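PDB 6F74: alcohol oxidase from Myceliophthora thermophila, which probably oxidises alcohol-type substrates with the help of bound FAD, as a VAO-type flavoprotein oxidase. Local coordinates for residues 321-326 with 366-371; 339-344 with 496-501; 462-467 with 515-520. All blocks are in the same frame, centred on the assembly; numbering follows the deposited sequence.

Contact 1: 321-326 with 366-371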
loop_
_atom_site.group_PDB
_atom_site.type_symbol
_atom_site.label_atom_id
_atom_site.label_comp_id
_atom_site.label_asym_id
_atom_site.label_seq_id
_atom_site.Cartn_x
_atom_site.Cartn_y
_atom_site.Cartn_z
ATOM N N ARG A 321 12.107 -26.695 -17.935
ATOM C CA ARG A 321 13.035 -27.258 -18.911
ATOM C C ARG A 321 12.424 -27.158 -20.275
ATOM O O ARG A 321 13.130 -26.997 -21.238
ATOM C CB ARG A 321 13.357 -28.730 -18.614
ATOM C CG ARG A 321 14.157 -28.908 -17.347
ATOM C CD ARG A 321 14.792 -30.288 -17.286
ATOM N NE ARG A 321 15.304 -30.446 -15.929
ATOM C CZ ARG A 321 16.529 -30.123 -15.505
ATOM N NH1 ARG A 321 17.455 -29.638 -16.345
ATOM N NH2 ARG A 321 16.847 -30.303 -14.224
ATOM N N ASN A 322 11.102 -27.325 -20.362
ATOM C CA ASN A 322 10.333 -27.422 -21.614
ATOM C C ASN A 322 9.264 -26.336 -21.578
ATOM O O ASN A 322 8.193 -26.490 -20.998
ATOM C CB ASN A 322 9.762 -28.830 -21.615
ATOM C CG ASN A 322 8.828 -29.163 -22.782
ATOM O OD1 ASN A 322 9.169 -28.985 -23.949
ATOM N ND2 ASN A 322 7.679 -29.772 -22.453
ATOM N N GLU A 323 9.589 -25.195 -22.153
ATOM C CA GLU A 323 8.732 -24.055 -22.054
ATOM C C GLU A 323 7.607 -24.197 -23.112
ATOM O O GLU A 323 7.880 -24.497 -24.263
ATOM C CB GLU A 323 9.475 -22.738 -22.226
ATOM C CG GLU A 323 8.738 -21.658 -21.508
ATOM C CD GLU A 323 9.417 -20.298 -21.491
ATOM O OE1 GLU A 323 10.529 -20.100 -22.032
ATOM O OE2 GLU A 323 8.763 -19.434 -20.933
ATOM N N THR A 324 6.358 -24.009 -22.680
ATOM C CA THR A 324 5.179 -24.059 -23.516
ATOM C C THR A 324 4.230 -22.964 -22.995
ATOM O O THR A 324 4.409 -22.432 -21.864
ATOM C CB THR A 324 4.447 -25.415 -23.456
ATOM O OG1 THR A 324 4.019 -25.685 -22.114
ATOM C CG2 THR A 324 5.332 -26.543 -23.881
ATOM N N ALA A 325 3.220 -22.644 -23.811
ATOM C CA ALA A 325 2.184 -21.678 -23.444
ATOM C C ALA A 325 1.388 -22.150 -22.227
ATOM O O ALA A 325 1.084 -21.363 -21.355
ATOM C CB ALA A 325 1.249 -21.463 -24.633
ATOM N N GLU A 326 1.080 -23.443 -22.166
ATOM C CA GLU A 326 0.385 -24.023 -21.007
ATOM C C GLU A 326 1.264 -24.026 -19.719
ATOM O O GLU A 326 0.747 -23.792 -18.628
ATOM C CB GLU A 326 -0.058 -25.446 -21.328
ATOM C CG GLU A 326 -0.915 -26.097 -20.240
ATOM C CD GLU A 326 -1.457 -27.447 -20.613
ATOM O OE1 GLU A 326 -1.633 -27.713 -21.852
ATOM O OE2 GLU A 326 -1.845 -28.200 -19.687
ATOM N N ASP A 366 17.266 -18.536 -18.724
ATOM C CA ASP A 366 16.988 -18.486 -20.155
ATOM C C ASP A 366 15.517 -18.566 -20.535
ATOM O O ASP A 366 15.134 -18.306 -21.684
ATOM C CB ASP A 366 17.738 -19.629 -20.826
ATOM C CG ASP A 366 18.158 -19.259 -22.213
ATOM O OD1 ASP A 366 18.127 -18.046 -22.551
ATOM O OD2 ASP A 366 18.505 -20.162 -23.004
ATOM N N ALA A 367 14.668 -18.915 -19.573
ATOM C CA ALA A 367 13.249 -19.173 -19.813
ATOM C C ALA A 367 12.445 -17.888 -19.680
ATOM O O ALA A 367 12.687 -17.074 -18.778
ATOM C CB ALA A 367 12.741 -20.208 -18.822
ATOM N N HIS A 368 11.475 -17.716 -20.580
ATOM C CA HIS A 368 10.567 -16.550 -20.542
ATOM C C HIS A 368 9.361 -16.824 -19.624
ATOM O O HIS A 368 8.204 -16.501 -19.957
ATOM C CB HIS A 368 10.084 -16.185 -21.966
ATOM C CG HIS A 368 11.169 -15.714 -22.892
ATOM N ND1 HIS A 368 12.465 -16.183 -22.833
ATOM C CD2 HIS A 368 11.151 -14.816 -23.906
ATOM C CE1 HIS A 368 13.200 -15.592 -23.760
ATOM N NE2 HIS A 368 12.437 -14.726 -24.396
ATOM N N SER A 369 9.635 -17.409 -18.461
ATOM C CA SER A 369 8.607 -17.719 -17.460
ATOM C C SER A 369 9.312 -18.270 -16.212
ATOM O O SER A 369 10.523 -18.525 -16.222
ATOM C CB SER A 369 7.616 -18.775 -17.973
ATOM O OG SER A 369 8.270 -19.992 -18.174
ATOM N N GLY A 370 8.548 -18.462 -15.154
ATOM C CA GLY A 370 9.072 -19.074 -13.952
ATOM C C GLY A 370 8.597 -18.453 -12.666
ATOM O O GLY A 370 7.673 -17.646 -12.648
ATOM N N TYR A 371 9.256 -18.872 -11.593
ATOM C CA TYR A 371 8.942 -18.450 -10.240
ATOM C C TYR A 371 10.253 -18.083 -9.597
ATOM O O TYR A 371 11.234 -18.811 -9.745
ATOM C CB TYR A 371 8.325 -19.613 -9.426
ATOM C CG TYR A 371 8.243 -19.334 -7.935
ATOM C CD1 TYR A 371 9.371 -19.462 -7.089
ATOM C CD2 TYR A 371 7.045 -18.907 -7.359
ATOM C CE1 TYR A 371 9.280 -19.159 -5.723
ATOM C CE2 TYR A 371 6.959 -18.612 -6.012
ATOM C CZ TYR A 371 8.065 -18.747 -5.196
ATOM O OH TYR A 371 7.911 -18.479 -3.858
#

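Contact 2: 339-344 with 496-501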
loop_
_atom_site.group_PDB
_atom_site.type_symbol
_atom_site.label_atom_id
_atom_site.label_comp_id
_atom_site.label_asym_id
_atom_site.label_seq_id
_atom_site.Cartn_x
_atom_site.Cartn_y
_atom_site.Cartn_z
ATOM N N GLN A 339 1.177 -24.850 -1.368
ATOM C CA GLN A 339 0.803 -25.777 -0.280
ATOM C C GLN A 339 1.828 -25.887 0.855
ATOM O O GLN A 339 1.467 -26.310 1.958
ATOM C CB GLN A 339 0.559 -27.182 -0.822
ATOM C CG GLN A 339 -0.596 -27.316 -1.793
ATOM C CD GLN A 339 -0.834 -28.773 -2.151
ATOM O OE1 GLN A 339 -0.081 -29.352 -2.913
ATOM N NE2 GLN A 339 -1.881 -29.358 -1.607
ATOM N N GLN A 340 3.096 -25.571 0.572
ATOM C CA GLN A 340 4.153 -25.654 1.566
ATOM C C GLN A 340 4.308 -24.385 2.412
ATOM O O GLN A 340 5.040 -24.397 3.418
ATOM C CB GLN A 340 5.487 -25.946 0.899
ATOM C CG GLN A 340 5.533 -27.203 0.075
ATOM C CD GLN A 340 5.067 -28.427 0.860
ATOM O OE1 GLN A 340 5.465 -28.636 2.010
ATOM N NE2 GLN A 340 4.210 -29.218 0.247
ATOM N N LEU A 341 3.622 -23.304 2.029
ATOM C CA LEU A 341 3.875 -22.022 2.669
ATOM C C LEU A 341 3.535 -21.977 4.138
ATOM O O LEU A 341 4.284 -21.370 4.917
ATOM C CB LEU A 341 3.200 -20.845 1.896
ATOM C CG LEU A 341 3.757 -20.579 0.493
ATOM C CD1 LEU A 341 3.089 -19.336 -0.076
ATOM C CD2 LEU A 341 5.276 -20.457 0.462
ATOM N N PRO A 342 2.417 -22.620 4.547
ATOM C CA PRO A 342 2.097 -22.537 5.969
ATOM C C PRO A 342 3.141 -23.199 6.862
ATOM O O PRO A 342 3.459 -22.657 7.923
ATOM C CB PRO A 342 0.725 -23.216 6.065
ATOM C CG PRO A 342 0.129 -23.012 4.716
ATOM C CD PRO A 342 1.277 -23.131 3.762
ATOM N N ALA A 343 3.647 -24.351 6.443
ATOM C CA ALA A 343 4.737 -25.005 7.161
ATOM C C ALA A 343 5.955 -24.088 7.263
ATOM O O ALA A 343 6.536 -23.908 8.331
ATOM C CB ALA A 343 5.124 -26.323 6.474
ATOM N N LEU A 344 6.313 -23.493 6.138
ATOM C CA LEU A 344 7.388 -22.512 6.110
ATOM C C LEU A 344 7.130 -21.348 7.078
ATOM O O LEU A 344 8.005 -20.995 7.876
ATOM C CB LEU A 344 7.647 -22.024 4.695
ATOM C CG LEU A 344 8.743 -22.806 3.987
ATOM C CD1 LEU A 344 8.468 -24.309 3.913
ATOM C CD2 LEU A 344 8.970 -22.214 2.602
ATOM N N SER A 496 -4.317 -16.387 8.327
ATOM C CA SER A 496 -3.743 -16.494 6.987
ATOM C C SER A 496 -2.266 -16.124 7.006
ATOM O O SER A 496 -1.926 -14.978 7.308
ATOM C CB SER A 496 -4.515 -15.591 6.027
ATOM O OG SER A 496 -5.913 -15.823 6.176
ATOM N N PRO A 497 -1.376 -17.083 6.711
ATOM C CA PRO A 497 0.047 -16.764 6.824
ATOM C C PRO A 497 0.593 -15.983 5.646
ATOM O O PRO A 497 1.647 -15.359 5.779
ATOM C CB PRO A 497 0.727 -18.132 6.940
ATOM C CG PRO A 497 -0.256 -19.129 6.450
ATOM C CD PRO A 497 -1.612 -18.508 6.445
ATOM N N PHE A 498 -0.114 -16.004 4.517
ATOM C CA PHE A 498 0.312 -15.285 3.342
ATOM C C PHE A 498 -0.846 -14.724 2.531
ATOM O O PHE A 498 -1.999 -15.062 2.748
ATOM C CB PHE A 498 1.218 -16.162 2.469
ATOM C CG PHE A 498 0.522 -17.289 1.754
ATOM C CD1 PHE A 498 0.400 -18.541 2.354
ATOM C CD2 PHE A 498 0.066 -17.137 0.450
ATOM C CE1 PHE A 498 -0.216 -19.582 1.690
ATOM C CE2 PHE A 498 -0.533 -18.189 -0.221
ATOM C CZ PHE A 498 -0.682 -19.410 0.394
ATOM N N VAL A 499 -0.492 -13.821 1.619
ATOM C CA VAL A 499 -1.419 -13.186 0.704
ATOM C C VAL A 499 -1.015 -13.526 -0.722
ATOM O O VAL A 499 0.166 -13.585 -1.042
ATOM C CB VAL A 499 -1.428 -11.663 0.890
ATOM C CG1 VAL A 499 -2.505 -11.020 0.017
ATOM C CG2 VAL A 499 -1.664 -11.318 2.363
ATOM N N MET A 500 -2.013 -13.779 -1.567
ATOM C CA MET A 500 -1.802 -13.868 -3.022
ATOM C C MET A 500 -2.327 -12.589 -3.630
ATOM O O MET A 500 -3.441 -12.147 -3.300
ATOM C CB MET A 500 -2.527 -15.065 -3.627
ATOM C CG MET A 500 -1.966 -16.397 -3.160
ATOM S SD MET A 500 -2.935 -17.851 -3.547
ATOM C CE MET A 500 -2.664 -18.055 -5.292
ATOM N N ILE A 501 -1.503 -11.965 -4.464
ATOM C CA ILE A 501 -1.891 -10.817 -5.270
ATOM C C ILE A 501 -1.743 -11.204 -6.740
ATOM O O ILE A 501 -0.736 -11.776 -7.141
ATOM C CB ILE A 501 -1.009 -9.611 -4.957
ATOM C CG1 ILE A 501 -1.215 -9.231 -3.495
ATOM C CG2 ILE A 501 -1.329 -8.437 -5.866
ATOM C CD1 ILE A 501 -0.436 -8.035 -3.009
#

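Contact 3: 462-467 with 515-520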
loop_
_atom_site.group_PDB
_atom_site.type_symbol
_atom_site.label_atom_id
_atom_site.label_comp_id
_atom_site.label_asym_id
_atom_site.label_seq_id
_atom_site.Cartn_x
_atom_site.Cartn_y
_atom_site.Cartn_z
ATOM N N PRO A 462 -1.902 -16.936 -21.587
ATOM C CA PRO A 462 -0.509 -16.857 -22.085
ATOM C C PRO A 462 -0.152 -15.647 -22.978
ATOM O O PRO A 462 1.051 -15.352 -23.116
ATOM C CB PRO A 462 -0.372 -18.146 -22.875
ATOM C CG PRO A 462 -1.235 -19.120 -22.127
ATOM C CD PRO A 462 -2.439 -18.309 -21.661
ATOM N N GLU A 463 -1.159 -14.967 -23.530
ATOM C CA GLU A 463 -0.998 -13.794 -24.376
ATOM C C GLU A 463 -0.898 -12.531 -23.524
ATOM O O GLU A 463 -0.329 -11.510 -23.967
ATOM C CB GLU A 463 -2.200 -13.619 -25.321
ATOM C CG GLU A 463 -3.072 -14.845 -25.750
ATOM C CD GLU A 463 -4.576 -14.571 -25.495
ATOM O OE1 GLU A 463 -5.050 -13.412 -25.745
ATOM O OE2 GLU A 463 -5.302 -15.514 -25.057
ATOM N N GLU A 464 -1.488 -12.576 -22.323
ATOM C CA GLU A 464 -1.569 -11.408 -21.476
ATOM C C GLU A 464 -0.652 -11.621 -20.264
ATOM O O GLU A 464 -0.709 -12.709 -19.602
ATOM C CB GLU A 464 -3.019 -11.195 -21.016
ATOM C CG GLU A 464 -4.048 -11.164 -22.139
ATOM C CD GLU A 464 -5.463 -10.803 -21.589
ATOM O OE1 GLU A 464 -5.686 -10.882 -20.348
ATOM O OE2 GLU A 464 -6.400 -10.479 -22.375
ATOM N N VAL A 465 0.180 -10.609 -19.979
ATOM C CA VAL A 465 1.047 -10.657 -18.815
ATOM C C VAL A 465 0.216 -10.467 -17.563
ATOM O O VAL A 465 -0.510 -9.479 -17.437
ATOM C CB VAL A 465 2.154 -9.593 -18.827
ATOM C CG1 VAL A 465 3.100 -9.824 -17.630
ATOM C CG2 VAL A 465 2.939 -9.698 -20.135
ATOM N N SER A 466 0.337 -11.427 -16.650
ATOM C CA SER A 466 -0.310 -11.398 -15.375
ATOM C C SER A 466 0.805 -11.436 -14.318
ATOM O O SER A 466 1.637 -12.364 -14.287
ATOM C CB SER A 466 -1.288 -12.570 -15.245
ATOM O OG SER A 466 -2.399 -12.406 -16.127
ATOM N N SER A 467 0.818 -10.424 -13.457
ATOM C CA SER A 467 1.695 -10.442 -12.296
ATOM C C SER A 467 1.016 -11.259 -11.191
ATOM O O SER A 467 -0.164 -11.012 -10.856
ATOM C CB SER A 467 1.885 -9.042 -11.778
ATOM O OG SER A 467 0.595 -8.564 -11.370
ATOM N N ARG A 515 -9.902 -0.595 -20.211
ATOM C CA ARG A 515 -9.806 -0.637 -18.749
ATOM C C ARG A 515 -10.927 -1.497 -18.128
ATOM O O ARG A 515 -10.666 -2.255 -17.176
ATOM C CB ARG A 515 -9.821 0.770 -18.141
ATOM C CG ARG A 515 -9.865 0.728 -16.623
ATOM C CD ARG A 515 -9.198 1.922 -16.001
ATOM N NE ARG A 515 -9.022 1.793 -14.560
ATOM C CZ ARG A 515 -8.376 2.685 -13.804
ATOM N NH1 ARG A 515 -7.864 3.785 -14.357
ATOM N NH2 ARG A 515 -8.255 2.506 -12.482
ATOM N N ASP A 516 -12.149 -1.387 -18.657
ATOM C CA ASP A 516 -13.269 -2.204 -18.156
ATOM C C ASP A 516 -13.033 -3.698 -18.411
ATOM O O ASP A 516 -13.392 -4.533 -17.573
ATOM C CB ASP A 516 -14.609 -1.822 -18.802
ATOM C CG ASP A 516 -15.041 -0.409 -18.509
ATOM O OD1 ASP A 516 -14.599 0.230 -17.498
ATOM O OD2 ASP A 516 -15.841 0.078 -19.316
ATOM N N TYR A 517 -12.448 -4.025 -19.568
ATOM C CA TYR A 517 -12.061 -5.415 -19.880
ATOM C C TYR A 517 -11.022 -5.916 -18.873
ATOM O O TYR A 517 -11.160 -6.990 -18.312
ATOM C CB TYR A 517 -11.537 -5.572 -21.339
ATOM C CG TYR A 517 -10.901 -6.931 -21.544
ATOM C CD1 TYR A 517 -11.682 -8.060 -21.738
ATOM C CD2 TYR A 517 -9.526 -7.096 -21.468
ATOM C CE1 TYR A 517 -11.109 -9.330 -21.898
ATOM C CE2 TYR A 517 -8.926 -8.350 -21.602
ATOM C CZ TYR A 517 -9.718 -9.467 -21.823
ATOM O OH TYR A 517 -9.099 -10.726 -21.915
ATOM N N VAL A 518 -9.978 -5.143 -18.641
ATOM C CA VAL A 518 -8.932 -5.561 -17.701
ATOM C C VAL A 518 -9.463 -5.626 -16.271
ATOM O O VAL A 518 -9.162 -6.574 -15.555
ATOM C CB VAL A 518 -7.687 -4.665 -17.787
ATOM C CG1 VAL A 518 -6.670 -5.037 -16.707
ATOM C CG2 VAL A 518 -7.042 -4.806 -19.156
ATOM N N GLN A 519 -10.230 -4.628 -15.854
ATOM C CA GLN A 519 -10.790 -4.612 -14.496
ATOM C C GLN A 519 -11.680 -5.829 -14.241
ATOM O O GLN A 519 -11.639 -6.413 -13.152
ATOM C CB GLN A 519 -11.607 -3.332 -14.228
ATOM C CG GLN A 519 -12.064 -3.197 -12.785
ATOM C CD GLN A 519 -10.877 -3.118 -11.837
ATOM O OE1 GLN A 519 -10.199 -2.100 -11.802
ATOM N NE2 GLN A 519 -10.600 -4.198 -11.097
ATOM N N HIS A 520 -12.466 -6.202 -15.249
ATOM C CA HIS A 520 -13.292 -7.401 -15.201
ATOM C C HIS A 520 -12.496 -8.693 -15.075
ATOM O O HIS A 520 -12.906 -9.587 -14.345
ATOM C CB HIS A 520 -14.166 -7.506 -16.457
ATOM C CG HIS A 520 -15.070 -8.707 -16.463
ATOM N ND1 HIS A 520 -16.316 -8.701 -15.870
ATOM C CD2 HIS A 520 -14.878 -9.965 -16.926
ATOM C CE1 HIS A 520 -16.867 -9.893 -16.006
ATOM N NE2 HIS A 520 -16.010 -10.679 -16.627
#

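Contact 1: 321-326 with 366-371
The hydroxyl of Ser369 has two partners: OG donates to Glu323 OE2 at 2.9 Å, and the amide nitrogen ND2 of Asn327 bonds to it weakly. The setting is the end of the seven-stranded antiparallel sheet of the VAO-type substrate domain, where the loop leading from strand 311-320 to helix 328-346 meets the entry into strand 370-378, the second arm of a long-looped beta hairpin. One carboxylate serves two donors here. Its other oxygen, OE1, accepts the backbone N-H of His368 at 2.9 Å, with an angle of 151° at the hydrogen. The two bonds differ in direction: the amide comes on the syn side, tilted modestly out of the carboxylate plane, whereas the serine hydroxyl lies well above that plane, 53° out of it. Because Glu323 holds CG anti to its backbone N (chi1 -153°) and is extended beyond, the carboxylate crosses the gap at full stretch; OE1 reaches the backbone N-H of His368 and OE2 the hydroxyl of Ser369. Held at both oxygens, the group has little freedom to rotate. OE2 also lies 3.1 Å from His368 O, two acceptors close together, which may be mildly unfavourable. Nearby, Ala367 touches Ala319, and Ser369 touches Pro320 and Leu330. The imidazole of His368 leads away from the loop, but its CB stays 3.7 Å from Glu323 OE2.

Contact 2: 339-344 with 496-501
A methyl group of Leu341 sits squarely over the ring of Phe498, a CH-pi contact that illustrates how a helix is seated on the seven-stranded antiparallel sheet of a VAO-type substrate domain. Leu341 CD1 is 3.5 Å from the ring centroid and only 2° off the ring normal, so the bump is centred on the face, almost equidistant from all six ring carbons. Leu341 CB lies above the CD1-CE1 side of the ring, 3.6 Å from Phe498 CE1. The two side chains cross at about a right angle. Phe498 has CG placed between its backbone N and carbonyl carbon (chi1 71°), a turn that presents a flat face to the helix. Leu472, Ile440 and Leu445 pack against the phenylalanine from the neighbouring strands and a loop, while Leu341 also touches Val470 on strand 467-472; the methyl thus settles into a hollow whose floor is the aromatic ring. One residue further along, two prolines meet more loosely. The CG corner of Pro497, in the loop leading into the strand, faces the CA-CB side of Pro342, with Pro342 CB 4.2 Å from Pro497 CG. Pro342 has no N-H to give to the preceding helical turn, and the helix is kinked here. The contact is buried but does not touch the cofactor: the Phe498 side chain is about 13 Å from the bound FAD. At its margin Pro342 CD approaches Phe498 CE1 obliquely, at 4.4 Å.

Contact 3: 462-467 with 515-520
Two first torsions decide this meeting: Tyr517 has CG anti to its backbone N (chi1 169°), which sends the phenol out from helix 512-533, and Glu464 has CG anti to its carbonyl carbon (chi1 -52°), with the chain extended beyond. The side chains approach from opposite directions and join in one hydrogen bond, in which Tyr517 OH donates to Glu464 OE2 at 2.7 Å. Here a loop, the one running from helix 448-458 into strand 467-472 of the seven-stranded antiparallel sheet, is pinned to the helix that follows strand 498-503 of the same sheet, at the protein surface and away from the flavin. The carboxylate oxygen lies at the edge of the ring, near its plane, and is met on its syn side. Its nearest ring carbon is Tyr517 CE2, 3.4 Å from OE2. The carboxylate itself stands almost upright to the ring, the planes 87° apart. Neither group depends on the other alone: Glu464 OE1 receives a weak hydrogen bond from Gln504 NE2, and the ammonium NZ of Lys461, just before the loop segment, is hydrogen-bonded to Tyr517 OH. Exchanging Glu464 for a leucine would probably leave the tyrosine hydroxyl without this acceptor and remove the weak bond to Gln504, with the ring held less firmly between loop and helix. The phenol thus stands between a carboxylate that accepts its hydrogen bond and a lysine on its oxygen, a hydroxyl between an acidic and a basic group, which would probably polarise the O-H and favour the short bond to Glu464.

Overall arrangement
Followed from the N terminus, the chain leaves strand 311-320 through 321-326, runs along helix 328-346, makes strand 349-356 and returns at 366-371, where contact 1 closes a loop of 39 residues. Contact 2 has already opened inside that loop, at 339-344, and closes only at 496-501, so the two cross. Contact 3 opens at 462-467, within the long loop of contact 2, and closes beyond it at 515-520, crossing it in turn; contacts 1 and 3 follow in series. They still touch, Ala325 O lying 3.3 Å from Pro462 CG. Contact 2 ties helix 328-346 to the sheet, contact 1 a loop to the entry of strand 370-378, and contact 3 the loop entering strand 467-472 to helix 512-533.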